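Local coordinates for PHD finger protein 14 (Danio rerio, PDB 7D86), which reads histone H3 tails, preferring the unmodified form, through zinc fingers of its N-terminal region, and represses PDGFRA expression, at residues 129-142 with 156-168. Sequence-based numbering, arbitrary orientation.
Sequences KECSLCEDTRFART and FFHVTCAQREGLL. With ZN (zinc ion), chain D; EDO (1,2-ethanediol), chain H.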
ATOM      1  N   LYS A 129     -15.807  -9.244  -1.319  1.00 39.56           N
ATOM      2  CA  LYS A 129     -15.052 -10.252  -2.047  1.00 35.38           C
ATOM      3  C   LYS A 129     -14.175 -11.043  -1.085  1.00 40.63           C
ATOM      4  O   LYS A 129     -13.909 -10.615   0.041  1.00 44.36           O
ATOM      5  CB  LYS A 129     -14.175  -9.611  -3.134  1.00 34.04           C
ATOM      6  CG  LYS A 129     -14.958  -8.936  -4.249  1.00 41.11           C
ATOM      7  CD  LYS A 129     -15.598  -9.977  -5.151  1.00 50.03           C
ATOM      8  CE  LYS A 129     -16.789  -9.407  -5.910  1.00 60.93           C
ATOM      9  NZ  LYS A 129     -16.465  -8.121  -6.588  1.00 66.06           N
ATOM     10  N   GLU A 130     -13.725 -12.208  -1.539  1.00 36.63           N
ATOM     11  CA  GLU A 130     -12.775 -13.011  -0.781  1.00 38.59           C
ATOM     12  C   GLU A 130     -11.394 -12.861  -1.396  1.00 36.80           C
ATOM     13  O   GLU A 130     -11.222 -13.031  -2.608  1.00 36.74           O
ATOM     14  CB  GLU A 130     -13.179 -14.486  -0.742  1.00 49.77           C
ATOM     15  CG  GLU A 130     -12.127 -15.369  -0.086  1.00 58.90           C
ATOM     16  CD  GLU A 130     -12.612 -16.782   0.178  1.00 70.64           C
ATOM     17  OE1 GLU A 130     -13.651 -17.176  -0.390  1.00 76.82           O
ATOM     18  OE2 GLU A 130     -11.952 -17.499   0.960  1.00 75.12           O
ATOM     19  N   CYS A 131     -10.417 -12.526  -0.561  1.00 33.06           N
ATOM     20  CA  CYS A 131      -9.049 -12.382  -1.028  1.00 30.62           C
ATOM     21  C   CYS A 131      -8.455 -13.754  -1.314  1.00 29.70           C
ATOM     22  O   CYS A 131      -8.443 -14.630  -0.446  1.00 31.78           O
ATOM     23  CB  CYS A 131      -8.204 -11.644   0.006  1.00 27.04           C
ATOM     24  SG  CYS A 131      -6.437 -11.616  -0.371  1.00 27.26           S
ATOM     25  N   SER A 132      -7.954 -13.939  -2.534  1.00 28.41           N
ATOM     26  CA  SER A 132      -7.386 -15.223  -2.917  1.00 29.10           C
ATOM     27  C   SER A 132      -5.950 -15.402  -2.450  1.00 32.91           C
ATOM     28  O   SER A 132      -5.398 -16.499  -2.604  1.00 36.82           O
ATOM     29  CB  SER A 132      -7.444 -15.382  -4.439  1.00 32.36           C
ATOM     30  OG  SER A 132      -6.716 -14.339  -5.071  1.00 33.98           O
ATOM     31  N   LEU A 133      -5.330 -14.364  -1.891  1.00 30.96           N
ATOM     32  CA  LEU A 133      -3.928 -14.424  -1.495  1.00 26.04           C
ATOM     33  C   LEU A 133      -3.708 -14.407   0.013  1.00 31.98           C
ATOM     34  O   LEU A 133      -2.552 -14.362   0.445  1.00 38.03           O
ATOM     35  CB  LEU A 133      -3.165 -13.257  -2.125  1.00 26.57           C
ATOM     36  CG  LEU A 133      -3.108 -13.283  -3.647  1.00 30.67           C
ATOM     37  CD1 LEU A 133      -2.421 -12.029  -4.158  1.00 30.13           C
ATOM     38  CD2 LEU A 133      -2.373 -14.530  -4.092  1.00 29.10           C
ATOM     39  N   CYS A 134      -4.766 -14.444   0.820  1.00 32.98           N
ATOM     40  CA  CYS A 134      -4.615 -14.248   2.258  1.00 33.28           C
ATOM     41  C   CYS A 134      -3.842 -15.401   2.896  1.00 36.33           C
ATOM     42  O   CYS A 134      -4.122 -16.575   2.641  1.00 39.65           O
ATOM     43  CB  CYS A 134      -5.987 -14.102   2.919  1.00 32.76           C
ATOM     44  SG  CYS A 134      -6.369 -12.426   3.523  1.00 31.68           S
ATOM     45  N   GLU A 135      -2.858 -15.059   3.729  1.00 40.96           N
ATOM     46  CA  GLU A 135      -2.134 -16.091   4.470  1.00 53.15           C
ATOM     47  C   GLU A 135      -3.003 -16.688   5.568  1.00 48.70           C
ATOM     48  O   GLU A 135      -2.923 -17.889   5.856  1.00 47.24           O
ATOM     49  CB  GLU A 135      -0.853 -15.512   5.072  1.00 64.33           C
ATOM     50  CG  GLU A 135       0.040 -14.811   4.069  1.00 75.28           C
ATOM     51  CD  GLU A 135       1.096 -13.955   4.733  1.00 84.62           C
ATOM     52  OE1 GLU A 135       2.019 -14.520   5.354  1.00 89.23           O
ATOM     53  OE2 GLU A 135       0.995 -12.712   4.641  1.00 87.94           O
ATOM     54  N   ASP A 136      -3.840 -15.864   6.184  1.00 42.07           N
ATOM     55  CA  ASP A 136      -4.693 -16.276   7.289  1.00 40.28           C
ATOM     56  C   ASP A 136      -6.131 -16.337   6.788  1.00 36.07           C
ATOM     57  O   ASP A 136      -6.723 -15.307   6.451  1.00 36.07           O
ATOM     58  CB  ASP A 136      -4.557 -15.308   8.460  1.00 39.27           C
ATOM     59  CG  ASP A 136      -5.142 -15.859   9.740  1.00 42.12           C
ATOM     60  OD1 ASP A 136      -6.202 -16.516   9.690  1.00 44.17           O
ATOM     61  OD2 ASP A 136      -4.534 -15.631  10.801  1.00 46.86           O
ATOM     62  N   THR A 137      -6.692 -17.549   6.767  1.00 34.82           N
ATOM     63  CA  THR A 137      -8.037 -17.763   6.239  1.00 40.49           C
ATOM     64  C   THR A 137      -9.075 -16.881   6.926  1.00 40.17           C
ATOM     65  O   THR A 137     -10.046 -16.457   6.287  1.00 34.96           O
ATOM     66  CB  THR A 137      -8.403 -19.244   6.379  1.00 44.52           C
ATOM     67  OG1 THR A 137      -7.538 -20.024   5.541  1.00 46.48           O
ATOM     68  CG2 THR A 137      -9.849 -19.498   5.982  1.00 47.75           C
ATOM     69  N   ARG A 138      -8.871 -16.562   8.210  1.00 36.91           N
ATOM     70  CA  ARG A 138      -9.872 -15.821   8.976  1.00 35.31           C
ATOM     71  C   ARG A 138     -10.172 -14.449   8.390  1.00 35.01           C
ATOM     72  O   ARG A 138     -11.257 -13.901   8.619  1.00 30.78           O
ATOM     73  CB  ARG A 138      -9.408 -15.654  10.429  1.00 32.95           C
ATOM     74  CG  ARG A 138      -9.404 -16.917  11.254  1.00 48.73           C
ATOM     75  CD  ARG A 138      -8.823 -16.640  12.642  1.00 46.22           C
ATOM     76  NE  ARG A 138      -7.478 -16.080  12.544  1.00 43.63           N
ATOM     77  CZ  ARG A 138      -6.858 -15.437  13.528  1.00 48.56           C
ATOM     78  NH1 ARG A 138      -7.466 -15.256  14.697  1.00 50.29           N
ATOM     79  NH2 ARG A 138      -5.635 -14.967  13.336  1.00 47.02           N
ATOM     80  N   PHE A 139      -9.239 -13.882   7.623  1.00 36.70           N
ATOM     81  CA  PHE A 139      -9.340 -12.495   7.188  1.00 33.24           C
ATOM     82  C   PHE A 139      -9.582 -12.349   5.688  1.00 33.07           C
ATOM     83  O   PHE A 139      -9.626 -11.217   5.188  1.00 36.03           O
ATOM     84  CB  PHE A 139      -8.078 -11.740   7.603  1.00 31.65           C
ATOM     85  CG  PHE A 139      -7.781 -11.839   9.079  1.00 36.81           C
ATOM     86  CD1 PHE A 139      -8.553 -11.152   9.995  1.00 43.59           C
ATOM     87  CD2 PHE A 139      -6.740 -12.622   9.542  1.00 37.53           C
ATOM     88  CE1 PHE A 139      -8.292 -11.240  11.354  1.00 41.59           C
ATOM     89  CE2 PHE A 139      -6.469 -12.716  10.903  1.00 43.64           C
ATOM     90  CZ  PHE A 139      -7.247 -12.023  11.806  1.00 43.66           C
ATOM     91  N   ALA A 140      -9.778 -13.458   4.970  1.00 30.12           N
ATOM     92  CA  ALA A 140      -9.927 -13.388   3.517  1.00 33.74           C
ATOM     93  C   ALA A 140     -11.116 -12.533   3.098  1.00 36.06           C
ATOM     94  O   ALA A 140     -11.112 -11.964   1.998  1.00 35.46           O
ATOM     95  CB  ALA A 140     -10.067 -14.793   2.931  1.00 33.22           C
ATOM     96  N   ARG A 141     -12.140 -12.425   3.946  1.00 37.16           N
ATOM     97  CA  ARG A 141     -13.338 -11.663   3.609  1.00 40.57           C
ATOM     98  C   ARG A 141     -13.436 -10.360   4.392  1.00 41.32           C
ATOM     99  O   ARG A 141     -14.532  -9.865   4.645  1.00 48.99           O
ATOM    100  CB  ARG A 141     -14.597 -12.501   3.823  1.00 48.92           C
ATOM    101  CG  ARG A 141     -14.944 -13.393   2.649  1.00 57.90           C
ATOM    102  CD  ARG A 141     -16.217 -14.180   2.909  1.00 68.04           C
ATOM    103  NE  ARG A 141     -16.591 -15.007   1.765  1.00 76.92           N
ATOM    104  CZ  ARG A 141     -16.084 -16.210   1.513  1.00 83.86           C
ATOM    105  NH1 ARG A 141     -16.485 -16.891   0.446  1.00 87.96           N
ATOM    106  NH2 ARG A 141     -15.172 -16.733   2.323  1.00 83.25           N
ATOM    107  N   THR A 142     -12.307  -9.792   4.784  1.00 46.26           N
ATOM    108  CA  THR A 142     -12.306  -8.506   5.460  1.00 50.01           C
ATOM    109  C   THR A 142     -11.869  -7.416   4.494  1.00 43.02           C
ATOM    110  O   THR A 142     -11.213  -7.675   3.485  1.00 45.79           O
ATOM    111  CB  THR A 142     -11.370  -8.509   6.675  1.00 52.53           C
ATOM    112  OG1 THR A 142     -10.018  -8.627   6.224  1.00 57.71           O
ATOM    113  CG2 THR A 142     -11.701  -9.660   7.626  1.00 45.44           C
ATOM    114  N   PHE A 156      -9.218 -11.626  -7.220  1.00 30.82           N
ATOM    115  CA  PHE A 156      -9.351 -10.611  -6.178  1.00 29.99           C
ATOM    116  C   PHE A 156      -8.357 -10.837  -5.045  1.00 29.36           C
ATOM    117  O   PHE A 156      -8.084 -11.977  -4.653  1.00 27.94           O
ATOM    118  CB  PHE A 156     -10.770 -10.591  -5.615  1.00 30.89           C
ATOM    119  CG  PHE A 156     -11.809 -10.263  -6.638  1.00 37.24           C
ATOM    120  CD1 PHE A 156     -11.904  -8.983  -7.162  1.00 44.34           C
ATOM    121  CD2 PHE A 156     -12.679 -11.233  -7.094  1.00 40.42           C
ATOM    122  CE1 PHE A 156     -12.860  -8.678  -8.130  1.00 45.35           C
ATOM    123  CE2 PHE A 156     -13.633 -10.932  -8.053  1.00 45.01           C
ATOM    124  CZ  PHE A 156     -13.719  -9.651  -8.571  1.00 43.34           C
ATOM    125  N   PHE A 157      -7.849  -9.734  -4.496  1.00 29.40           N
ATOM    126  CA  PHE A 157      -6.908  -9.801  -3.388  1.00 24.87           C
ATOM    127  C   PHE A 157      -6.844  -8.453  -2.684  1.00 23.41           C
ATOM    128  O   PHE A 157      -7.100  -7.409  -3.284  1.00 23.67           O
ATOM    129  CB  PHE A 157      -5.504 -10.213  -3.857  1.00 25.93           C
ATOM    130  CG  PHE A 157      -5.195  -9.824  -5.280  1.00 28.05           C
ATOM    131  CD1 PHE A 157      -5.014  -8.497  -5.629  1.00 28.16           C
ATOM    132  CD2 PHE A 157      -5.065 -10.798  -6.263  1.00 31.28           C
ATOM    133  CE1 PHE A 157      -4.730  -8.139  -6.950  1.00 34.11           C
ATOM    134  CE2 PHE A 157      -4.775 -10.445  -7.579  1.00 29.06           C
ATOM    135  CZ  PHE A 157      -4.605  -9.115  -7.916  1.00 30.31           C
ATOM    136  N   HIS A 158      -6.495  -8.490  -1.398  1.00 25.60           N
ATOM    137  CA  HIS A 158      -6.202  -7.251  -0.691  1.00 22.50           C
ATOM    138  C   HIS A 158      -4.989  -6.586  -1.317  1.00 24.89           C
ATOM    139  O   HIS A 158      -4.102  -7.253  -1.856  1.00 26.87           O
ATOM    140  CB  HIS A 158      -5.907  -7.522   0.791  1.00 25.21           C
ATOM    141  CG  HIS A 158      -7.063  -8.084   1.548  1.00 27.49           C
ATOM    142  ND1 HIS A 158      -7.051  -9.351   2.092  1.00 30.23           N
ATOM    143  CD2 HIS A 158      -8.266  -7.547   1.861  1.00 27.08           C
ATOM    144  CE1 HIS A 158      -8.199  -9.571   2.704  1.00 26.74           C
ATOM    145  NE2 HIS A 158      -8.954  -8.492   2.579  1.00 31.26           N
ATOM    146  N   VAL A 159      -4.932  -5.256  -1.209  1.00 23.84           N
ATOM    147  CA  VAL A 159      -3.808  -4.516  -1.777  1.00 23.96           C
ATOM    148  C   VAL A 159      -2.497  -4.962  -1.146  1.00 25.96           C
ATOM    149  O   VAL A 159      -1.490  -5.144  -1.836  1.00 26.75           O
ATOM    150  CB  VAL A 159      -4.017  -3.001  -1.616  1.00 26.57           C
ATOM    151  CG1 VAL A 159      -2.790  -2.247  -2.131  1.00 24.53           C
ATOM    152  CG2 VAL A 159      -5.283  -2.566  -2.348  1.00 24.16           C
ATOM    153  N   THR A 160      -2.484  -5.138   0.180  1.00 26.32           N
ATOM    154  CA  THR A 160      -1.244  -5.507   0.858  1.00 28.60           C
ATOM    155  C   THR A 160      -0.881  -6.969   0.636  1.00 28.62           C
ATOM    156  O   THR A 160       0.306  -7.318   0.655  1.00 28.25           O
ATOM    157  CB  THR A 160      -1.348  -5.206   2.354  1.00 29.11           C
ATOM    158  OG1 THR A 160      -2.581  -5.726   2.869  1.00 29.34           O
ATOM    159  CG2 THR A 160      -1.305  -3.697   2.588  1.00 31.51           C
ATOM    160  N   CYS A 161      -1.879  -7.831   0.432  1.00 26.81           N
ATOM    161  CA  CYS A 161      -1.592  -9.210   0.065  1.00 29.69           C
ATOM    162  C   CYS A 161      -0.963  -9.276  -1.320  1.00 30.75           C
ATOM    163  O   CYS A 161       0.009 -10.010  -1.537  1.00 30.40           O
ATOM    164  CB  CYS A 161      -2.871 -10.050   0.136  1.00 31.18           C
ATOM    165  SG  CYS A 161      -3.511 -10.323   1.834  1.00 32.14           S
ATOM    166  N   ALA A 162      -1.490  -8.490  -2.263  1.00 25.79           N
ATOM    167  CA  ALA A 162      -0.863  -8.392  -3.575  1.00 29.08           C
ATOM    168  C   ALA A 162       0.520  -7.766  -3.471  1.00 30.86           C
ATOM    169  O   ALA A 162       1.452  -8.177  -4.174  1.00 29.93           O
ATOM    170  CB  ALA A 162      -1.757  -7.586  -4.527  1.00 26.31           C
ATOM    171  N   GLN A 163       0.679  -6.772  -2.592  1.00 26.81           N
ATOM    172  CA  GLN A 163       1.988  -6.143  -2.444  1.00 26.79           C
ATOM    173  C   GLN A 163       3.027  -7.171  -2.020  1.00 28.70           C
ATOM    174  O   GLN A 163       4.156  -7.180  -2.529  1.00 31.29           O
ATOM    175  CB  GLN A 163       1.920  -4.998  -1.424  1.00 28.87           C
ATOM    176  CG  GLN A 163       3.207  -4.183  -1.331  1.00 32.40           C
ATOM    177  CD  GLN A 163       3.207  -3.187  -0.180  1.00 38.91           C
ATOM    178  OE1 GLN A 163       2.690  -3.465   0.902  1.00 37.30           O
ATOM    179  NE2 GLN A 163       3.792  -2.018  -0.414  1.00 36.84           N
ATOM    180  N   ARG A 164       2.649  -8.053  -1.094  1.00 28.68           N
ATOM    181  CA  ARG A 164       3.563  -9.067  -0.582  1.00 30.50           C
ATOM    182  C   ARG A 164       4.005 -10.014  -1.685  1.00 31.59           C
ATOM    183  O   ARG A 164       5.149 -10.483  -1.692  1.00 31.30           O
ATOM    184  CB  ARG A 164       2.882  -9.834   0.555  1.00 32.35           C
ATOM    185  CG  ARG A 164       3.681 -10.967   1.147  1.00 36.41           C
ATOM    186  CD  ARG A 164       2.825 -11.819   2.080  1.00 41.04           C
ATOM    187  NE  ARG A 164       1.958 -12.716   1.319  1.00 54.97           N
ATOM    188  CZ  ARG A 164       0.629 -12.680   1.341  1.00 63.42           C
ATOM    189  NH1 ARG A 164      -0.002 -11.805   2.111  1.00 61.76           N
ATOM    190  NH2 ARG A 164      -0.069 -13.535   0.603  1.00 70.78           N
ATOM    191  N   GLU A 165       3.114 -10.310  -2.618  1.00 29.47           N
ATOM    192  CA  GLU A 165       3.430 -11.217  -3.716  1.00 27.19           C
ATOM    193  C   GLU A 165       4.087 -10.513  -4.902  1.00 30.44           C
ATOM    194  O   GLU A 165       4.323 -11.162  -5.936  1.00 29.16           O
ATOM    195  CB  GLU A 165       2.155 -11.936  -4.168  1.00 31.96           C
ATOM    196  CG  GLU A 165       1.602 -12.918  -3.144  1.00 36.80           C
ATOM    197  CD  GLU A 165       2.527 -14.106  -2.919  1.00 50.79           C
ATOM    198  OE1 GLU A 165       3.333 -14.423  -3.819  1.00 54.11           O
ATOM    199  OE2 GLU A 165       2.457 -14.724  -1.835  1.00 58.06           O
ATOM    200  N   GLY A 166       4.388  -9.221  -4.779  1.00 27.37           N
ATOM    201  CA  GLY A 166       5.079  -8.500  -5.832  1.00 26.90           C
ATOM    202  C   GLY A 166       4.190  -8.118  -6.999  1.00 24.25           C
ATOM    203  O   GLY A 166       4.673  -7.998  -8.130  1.00 28.56           O
ATOM    204  N   LEU A 167       2.901  -7.920  -6.755  1.00 26.90           N
ATOM    205  CA  LEU A 167       1.917  -7.783  -7.829  1.00 24.10           C
ATOM    206  C   LEU A 167       1.489  -6.344  -8.101  1.00 30.51           C
ATOM    207  O   LEU A 167       0.776  -6.102  -9.080  1.00 29.38           O
ATOM    208  CB  LEU A 167       0.678  -8.629  -7.506  1.00 25.19           C
ATOM    209  CG  LEU A 167       0.965 -10.113  -7.254  1.00 29.11           C
ATOM    210  CD1 LEU A 167      -0.322 -10.848  -6.939  1.00 30.27           C
ATOM    211  CD2 LEU A 167       1.645 -10.728  -8.472  1.00 30.37           C
ATOM    212  N   LEU A 168       1.890  -5.384  -7.270  1.00 27.59           N
ATOM    213  CA  LEU A 168       1.482  -3.994  -7.439  1.00 26.27           C
ATOM    214  C   LEU A 168       2.512  -3.259  -8.280  1.00 29.48           C
ATOM    215  O   LEU A 168       3.717  -3.371  -8.039  1.00 29.57           O
ATOM    216  CB  LEU A 168       1.327  -3.290  -6.088  1.00 26.72           C
ATOM    217  CG  LEU A 168       0.392  -3.919  -5.058  1.00 26.04           C
ATOM    218  CD1 LEU A 168       0.325  -3.047  -3.808  1.00 25.74           C
ATOM    219  CD2 LEU A 168      -1.005  -4.121  -5.658  1.00 25.82           C
TER
HETATM  220 ZN    ZN D 503      -5.738 -10.949   1.799  1.00 34.37          ZN
HETATM  221  C1  EDO H 507      -2.437 -11.387   5.583  1.00 49.48           C
HETATM  222  O1  EDO H 507      -2.084 -12.217   4.467  1.00 50.72           O
HETATM  223  C2  EDO H 507      -3.225 -12.227   6.579  1.00 47.92           C
HETATM  224  O2  EDO H 507      -4.295 -12.881   5.883  1.00 43.22           O
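Cys-131 and Cys-134 bind one zinc ion together with His-158 and Cys-161, a site of three cysteines and one histidine in the second PHD-type finger. His-158 ND1 lies 2.1 Å from the zinc. His-158 NE2, the other ring nitrogen, donates in the ring plane to Thr-142 O (2.6 Å); with the zinc at ND1 this fixes the ring's rotation. Cys-131 SG also accepts a nearly straight bond from His-158 N (3.3 Å, 165°).

Among the other polar contacts, Ser-132 N and OG reach Phe-156 O from opposite faces of its carbonyl plane. Arg-164 NH2 donates edge-on to Leu-133 O (2.6 Å). Glu-135 lies over one guanidinium face, with OE2 2.9 Å from Arg-164 NH1 in a salt bridge. A methionine in place of Arg-164 would probably leave Leu-133 O without this donor and Glu-135 without its countercharge.

In the apolar contacts, Leu-133 CD1 packs on Phe-157 CB (3.6 Å) and Leu-167 CD1.

Lys-129, bent at chi2 (-73°), lays CD over a Phe-156 face in a CH-pi contact, 3.8 Å from the ring centroid, and its NZ makes an off-centre cation-pi contact.

Strand 156-158 pairs antiparallel with strand 145-147. Helix 159-164 follows, with Val-159 and Thr-160 against helix 96-101, and Gln-163 and Arg-164 touching Tyr-201 of helix 191-204.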